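Local coordinates for protein fimbrial subunit type 1 (PDB 3UXF) that forms the shaft of type 1 fimbriae as their major pilin subunit, a cell-wall-anchored protein on the surface of Actinomyces oris, at residues I81-V86 / Q132-A137; T43-H48 / F155-P160. All blocks are in the same frame, centred on the assembly; numbering follows the deposited sequence.

Contact 1: residues I81-V86 / Q132-A137. With CA (calcium ion), chain D.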
# COMPACT_ATOMS: atom_id res chain seq x y z
N ILE A 81 -20.29 15.14 -19.23
CA ILE A 81 -20.14 14.91 -20.66
C ILE A 81 -20.30 16.23 -21.40
O ILE A 81 -21.18 17.03 -21.06
CB ILE A 81 -21.11 13.82 -21.18
CG1 ILE A 81 -22.58 14.23 -21.02
CG2 ILE A 81 -20.87 12.53 -20.42
CD1 ILE A 81 -23.56 13.24 -21.68
N THR A 82 -19.46 16.46 -22.41
CA THR A 82 -19.59 17.68 -23.20
C THR A 82 -19.76 17.31 -24.67
O THR A 82 -18.93 16.59 -25.22
CB THR A 82 -18.35 18.56 -23.06
OG1 THR A 82 -18.17 18.87 -21.67
CG2 THR A 82 -18.50 19.84 -23.87
N LYS A 83 -20.85 17.75 -25.32
CA LYS A 83 -21.04 17.42 -26.73
C LYS A 83 -20.01 18.11 -27.62
O LYS A 83 -19.68 19.28 -27.40
CB LYS A 83 -22.46 17.80 -27.21
CG LYS A 83 -22.81 17.20 -28.58
CD LYS A 83 -24.31 17.45 -28.90
CE LYS A 83 -24.55 17.83 -30.36
NZ LYS A 83 -24.11 16.89 -31.39
N LEU A 84 -19.47 17.37 -28.58
CA LEU A 84 -18.46 17.93 -29.47
C LEU A 84 -19.14 18.46 -30.71
O LEU A 84 -20.24 18.01 -31.08
CB LEU A 84 -17.42 16.89 -29.85
CG LEU A 84 -16.69 16.25 -28.66
CD1 LEU A 84 -15.56 15.36 -29.15
CD2 LEU A 84 -16.17 17.31 -27.66
N ASN A 85 -18.49 19.42 -31.36
CA ASN A 85 -19.07 20.03 -32.55
C ASN A 85 -18.72 19.22 -33.79
O ASN A 85 -17.96 19.65 -34.67
CB ASN A 85 -18.54 21.46 -32.68
CG ASN A 85 -19.17 22.40 -31.66
OD1 ASN A 85 -18.51 23.30 -31.13
ND2 ASN A 85 -20.46 22.20 -31.40
N VAL A 86 -19.26 18.01 -33.82
CA VAL A 86 -19.22 17.16 -35.00
C VAL A 86 -20.62 16.61 -35.21
O VAL A 86 -21.35 16.33 -34.26
CB VAL A 86 -18.23 15.96 -34.88
CG1 VAL A 86 -16.77 16.46 -34.86
CG2 VAL A 86 -18.55 15.12 -33.66
N GLN A 132 -30.61 13.49 -21.50
CA GLN A 132 -29.30 14.12 -21.39
C GLN A 132 -28.38 13.92 -22.58
O GLN A 132 -27.31 14.51 -22.63
CB GLN A 132 -28.59 13.57 -20.16
CG GLN A 132 -29.22 13.97 -18.86
CD GLN A 132 -28.53 13.27 -17.70
OE1 GLN A 132 -28.53 12.04 -17.64
NE2 GLN A 132 -27.95 14.04 -16.78
N THR A 133 -28.78 13.09 -23.53
CA THR A 133 -27.87 12.75 -24.61
C THR A 133 -28.60 12.75 -25.94
O THR A 133 -29.81 12.50 -25.99
CB THR A 133 -27.23 11.34 -24.44
OG1 THR A 133 -28.24 10.32 -24.36
CG2 THR A 133 -26.35 11.28 -23.20
N GLU A 134 -27.86 13.02 -27.00
CA GLU A 134 -28.42 12.91 -28.34
C GLU A 134 -27.36 12.26 -29.22
O GLU A 134 -26.23 12.03 -28.78
CB GLU A 134 -28.82 14.28 -28.88
CG GLU A 134 -27.69 15.26 -28.97
CD GLU A 134 -28.15 16.68 -29.31
OE1 GLU A 134 -28.42 16.95 -30.50
OE2 GLU A 134 -28.23 17.52 -28.38
N VAL A 135 -27.75 11.91 -30.44
CA VAL A 135 -26.78 11.40 -31.41
C VAL A 135 -25.64 12.39 -31.57
O VAL A 135 -25.84 13.59 -31.88
CB VAL A 135 -27.45 11.11 -32.77
CG1 VAL A 135 -26.42 10.84 -33.85
CG2 VAL A 135 -28.37 9.89 -32.62
N GLY A 136 -24.43 11.91 -31.35
CA GLY A 136 -23.26 12.75 -31.47
C GLY A 136 -22.07 12.24 -30.68
O GLY A 136 -22.13 11.16 -30.10
N ALA A 137 -21.00 13.02 -30.66
CA ALA A 137 -19.80 12.64 -29.94
C ALA A 137 -19.67 13.45 -28.66
O ALA A 137 -20.03 14.63 -28.62
CB ALA A 137 -18.57 12.83 -30.81
CA CA D . -32.10 12.29 -26.57
O HOH W 1 -21.62 15.60 -31.61
O HOH W 2 -24.29 14.56 -34.06
O HOH W 3 -32.54 12.93 -28.88
O HOH W 4 -30.97 10.74 -28.12
O HOH W 5 -34.42 12.85 -26.23
O HOH W 6 -31.87 14.65 -26.46

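Contact 2: residues T43-H48 / F155-P160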
# COMPACT_ATOMS: atom_id res chain seq x y z
N THR A 43 -31.01 7.74 -27.09
CA THR A 43 -29.66 7.28 -26.74
C THR A 43 -29.50 7.24 -25.25
O THR A 43 -30.19 7.95 -24.52
CB THR A 43 -28.58 8.24 -27.28
OG1 THR A 43 -28.88 9.58 -26.90
CG2 THR A 43 -28.43 8.13 -28.83
N THR A 44 -28.55 6.42 -24.77
CA THR A 44 -28.10 6.52 -23.38
C THR A 44 -26.60 6.29 -23.34
O THR A 44 -26.04 5.67 -24.25
CB THR A 44 -28.79 5.51 -22.41
OG1 THR A 44 -28.51 4.18 -22.85
CG2 THR A 44 -30.34 5.70 -22.38
N LEU A 45 -25.96 6.81 -22.29
CA LEU A 45 -24.53 6.60 -22.08
C LEU A 45 -24.37 6.17 -20.63
O LEU A 45 -24.75 6.92 -19.76
CB LEU A 45 -23.75 7.88 -22.32
CG LEU A 45 -22.27 7.78 -21.91
CD1 LEU A 45 -21.55 6.67 -22.69
CD2 LEU A 45 -21.58 9.15 -22.09
N THR A 46 -23.80 5.00 -20.37
CA THR A 46 -23.66 4.49 -19.00
C THR A 46 -22.18 4.33 -18.73
O THR A 46 -21.51 3.54 -19.40
CB THR A 46 -24.37 3.15 -18.85
OG1 THR A 46 -25.76 3.34 -19.13
CG2 THR A 46 -24.25 2.64 -17.40
N VAL A 47 -21.66 5.11 -17.80
CA VAL A 47 -20.23 5.05 -17.44
C VAL A 47 -20.10 4.20 -16.16
O VAL A 47 -20.79 4.48 -15.20
CB VAL A 47 -19.71 6.48 -17.19
CG1 VAL A 47 -18.18 6.51 -16.90
CG2 VAL A 47 -20.02 7.36 -18.42
N HIS A 48 -19.26 3.17 -16.21
CA HIS A 48 -19.09 2.25 -15.08
C HIS A 48 -17.81 2.64 -14.33
O HIS A 48 -16.72 2.52 -14.89
CB HIS A 48 -18.95 0.83 -15.60
CG HIS A 48 -20.20 0.29 -16.23
ND1 HIS A 48 -20.96 -0.70 -15.65
CD2 HIS A 48 -20.83 0.62 -17.39
CE1 HIS A 48 -22.01 -0.96 -16.41
NE2 HIS A 48 -21.95 -0.18 -17.47
N PHE A 155 -12.05 10.71 -21.99
CA PHE A 155 -12.17 9.92 -23.19
C PHE A 155 -13.31 10.46 -24.05
O PHE A 155 -14.11 11.28 -23.57
CB PHE A 155 -12.36 8.44 -22.85
CG PHE A 155 -13.64 8.13 -22.13
CD1 PHE A 155 -14.76 7.71 -22.83
CD2 PHE A 155 -13.72 8.23 -20.74
CE1 PHE A 155 -15.94 7.42 -22.18
CE2 PHE A 155 -14.88 7.93 -20.09
CZ PHE A 155 -16.01 7.53 -20.81
N VAL A 156 -13.31 10.04 -25.31
CA VAL A 156 -14.34 10.45 -26.26
C VAL A 156 -15.20 9.24 -26.57
O VAL A 156 -14.68 8.13 -26.77
CB VAL A 156 -13.70 10.97 -27.54
CG1 VAL A 156 -14.78 11.24 -28.61
CG2 VAL A 156 -12.92 12.23 -27.26
N VAL A 157 -16.52 9.44 -26.62
CA VAL A 157 -17.43 8.37 -26.96
C VAL A 157 -18.38 8.87 -28.04
O VAL A 157 -18.65 10.08 -28.12
CB VAL A 157 -18.20 7.92 -25.72
CG1 VAL A 157 -19.14 8.99 -25.20
CG2 VAL A 157 -18.90 6.59 -25.96
N THR A 158 -18.86 7.98 -28.90
CA THR A 158 -19.89 8.34 -29.86
C THR A 158 -21.20 7.63 -29.49
O THR A 158 -21.17 6.47 -29.06
CB THR A 158 -19.50 7.98 -31.32
OG1 THR A 158 -19.30 6.56 -31.50
CG2 THR A 158 -18.21 8.67 -31.71
N LEU A 159 -22.31 8.32 -29.68
CA LEU A 159 -23.64 7.71 -29.60
C LEU A 159 -24.24 7.91 -30.97
O LEU A 159 -24.50 9.05 -31.36
CB LEU A 159 -24.50 8.50 -28.63
CG LEU A 159 -24.41 8.28 -27.12
CD1 LEU A 159 -23.31 7.31 -26.55
CD2 LEU A 159 -24.69 9.54 -26.27
N PRO A 160 -24.49 6.83 -31.73
CA PRO A 160 -24.21 5.42 -31.40
C PRO A 160 -22.77 5.03 -31.69
O PRO A 160 -21.97 5.85 -32.20
CB PRO A 160 -25.14 4.67 -32.37
CG PRO A 160 -25.13 5.58 -33.62
CD PRO A 160 -25.05 6.99 -33.08

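Contact 1: residues I81-V86 / Q132-A137
The antiparallel end of strands 78-84 and 136-144, in one sheet of the N-terminal pilin domain's beta sandwich, is closed by a bridging water, with a calcium site on the approach to the second strand. L84 N donates to A137 O at 2.8 Å, nearly straight at 168°, and the CA of K83 leans on the same carbonyl. Past this bond the strands part. Water 1 bridges them with four hydrogen bonds: it accepts from A137 N and from K83 NZ and donates to the carbonyls of L84 and V86. K83 reaches it because CG lies anti to the backbone N (chi1 -167°) and the chain then bends at chi3 and chi4. The K83 and E134 side chains cross at about a right angle, K83 CE 3.9 Å from E134 CD; NZ stays 4.4 Å from E134 OE1, beyond a salt bridge, though the opposite charges probably still attract. G136, which has no side chain, leaves room for the ammonium group. Apolar contacts flank the polar centre: V86 CG2 meets A137 CB at 3.7 Å, and I81 CD1 touches T133 CG2. T133 also binds calcium through its carbonyl O, at 2.4 Å.

Contact 2: residues T43-H48 / F155-P160
Face-to-face packing of the two sheets of a beta sandwich brings strand 44-48 over strand 155-159 in the N-terminal pilin domain. The first strand lies inside the mixed sheet, between 125-128 and 170-176; the second is an outermost strand of the antiparallel sheet that also holds 136-144. Their short axes pass 8.5 Å apart, with 147° between the N-to-C directions, so the strands run roughly antiparallel but are joined through side chains rather than backbone bonds.

L45 and L159 contribute about half of the buried surface. L45 points across the gap with CG anti to its backbone N (chi1 171°), which carries its branch toward V157; the two side chains meet tip to tip, L45 CD2 lying 4.0 Å from V157 CG1. L45 CD1 also approaches L159 CD1, at 4.3 Å, linking the two aliphatic pairs. L159 lies under the start of the first strand: its CB packs against T43 CG2 at 4.0 Å, the two side chains crossing obliquely, while CD1 reaches the carbonyl of T44, 3.9 Å from its O. V174 and Y138 also touch L159, one from each sheet, and F128 lies against L45, so the apolar layer continues into neighbouring strands. V157 in turn packs on V140 of strand 136-144.

At the end of the second strand the chain turns through a cis peptide bond before P160, whose side chain touches W170. There T158 OG1 donates to P160 O at 2.9 Å, from 33° off the carbonyl plane.

Overall arrangement
Contact 1 lies within one sheet and contact 2 bridges that sheet to its partner in the sandwich; their centres are about 9 Å apart. Strand 136-144 connects them, since it pairs with 78-84 and also neighbours 155-159, where G136 N lies 2.9 Å from L159 O in a probable hydrogen bond. A second link, also a probable hydrogen bond, joins T133 OG1 to T43 OG1 at 2.7 Å, and L159 CD2 packs on T133 CB at 3.6 Å. The calcium ion sits beside this junction: T133 and D130 bind it through their carbonyls, and D130 OD1 accepts from T43 N, so the metal site is tied to both contacts.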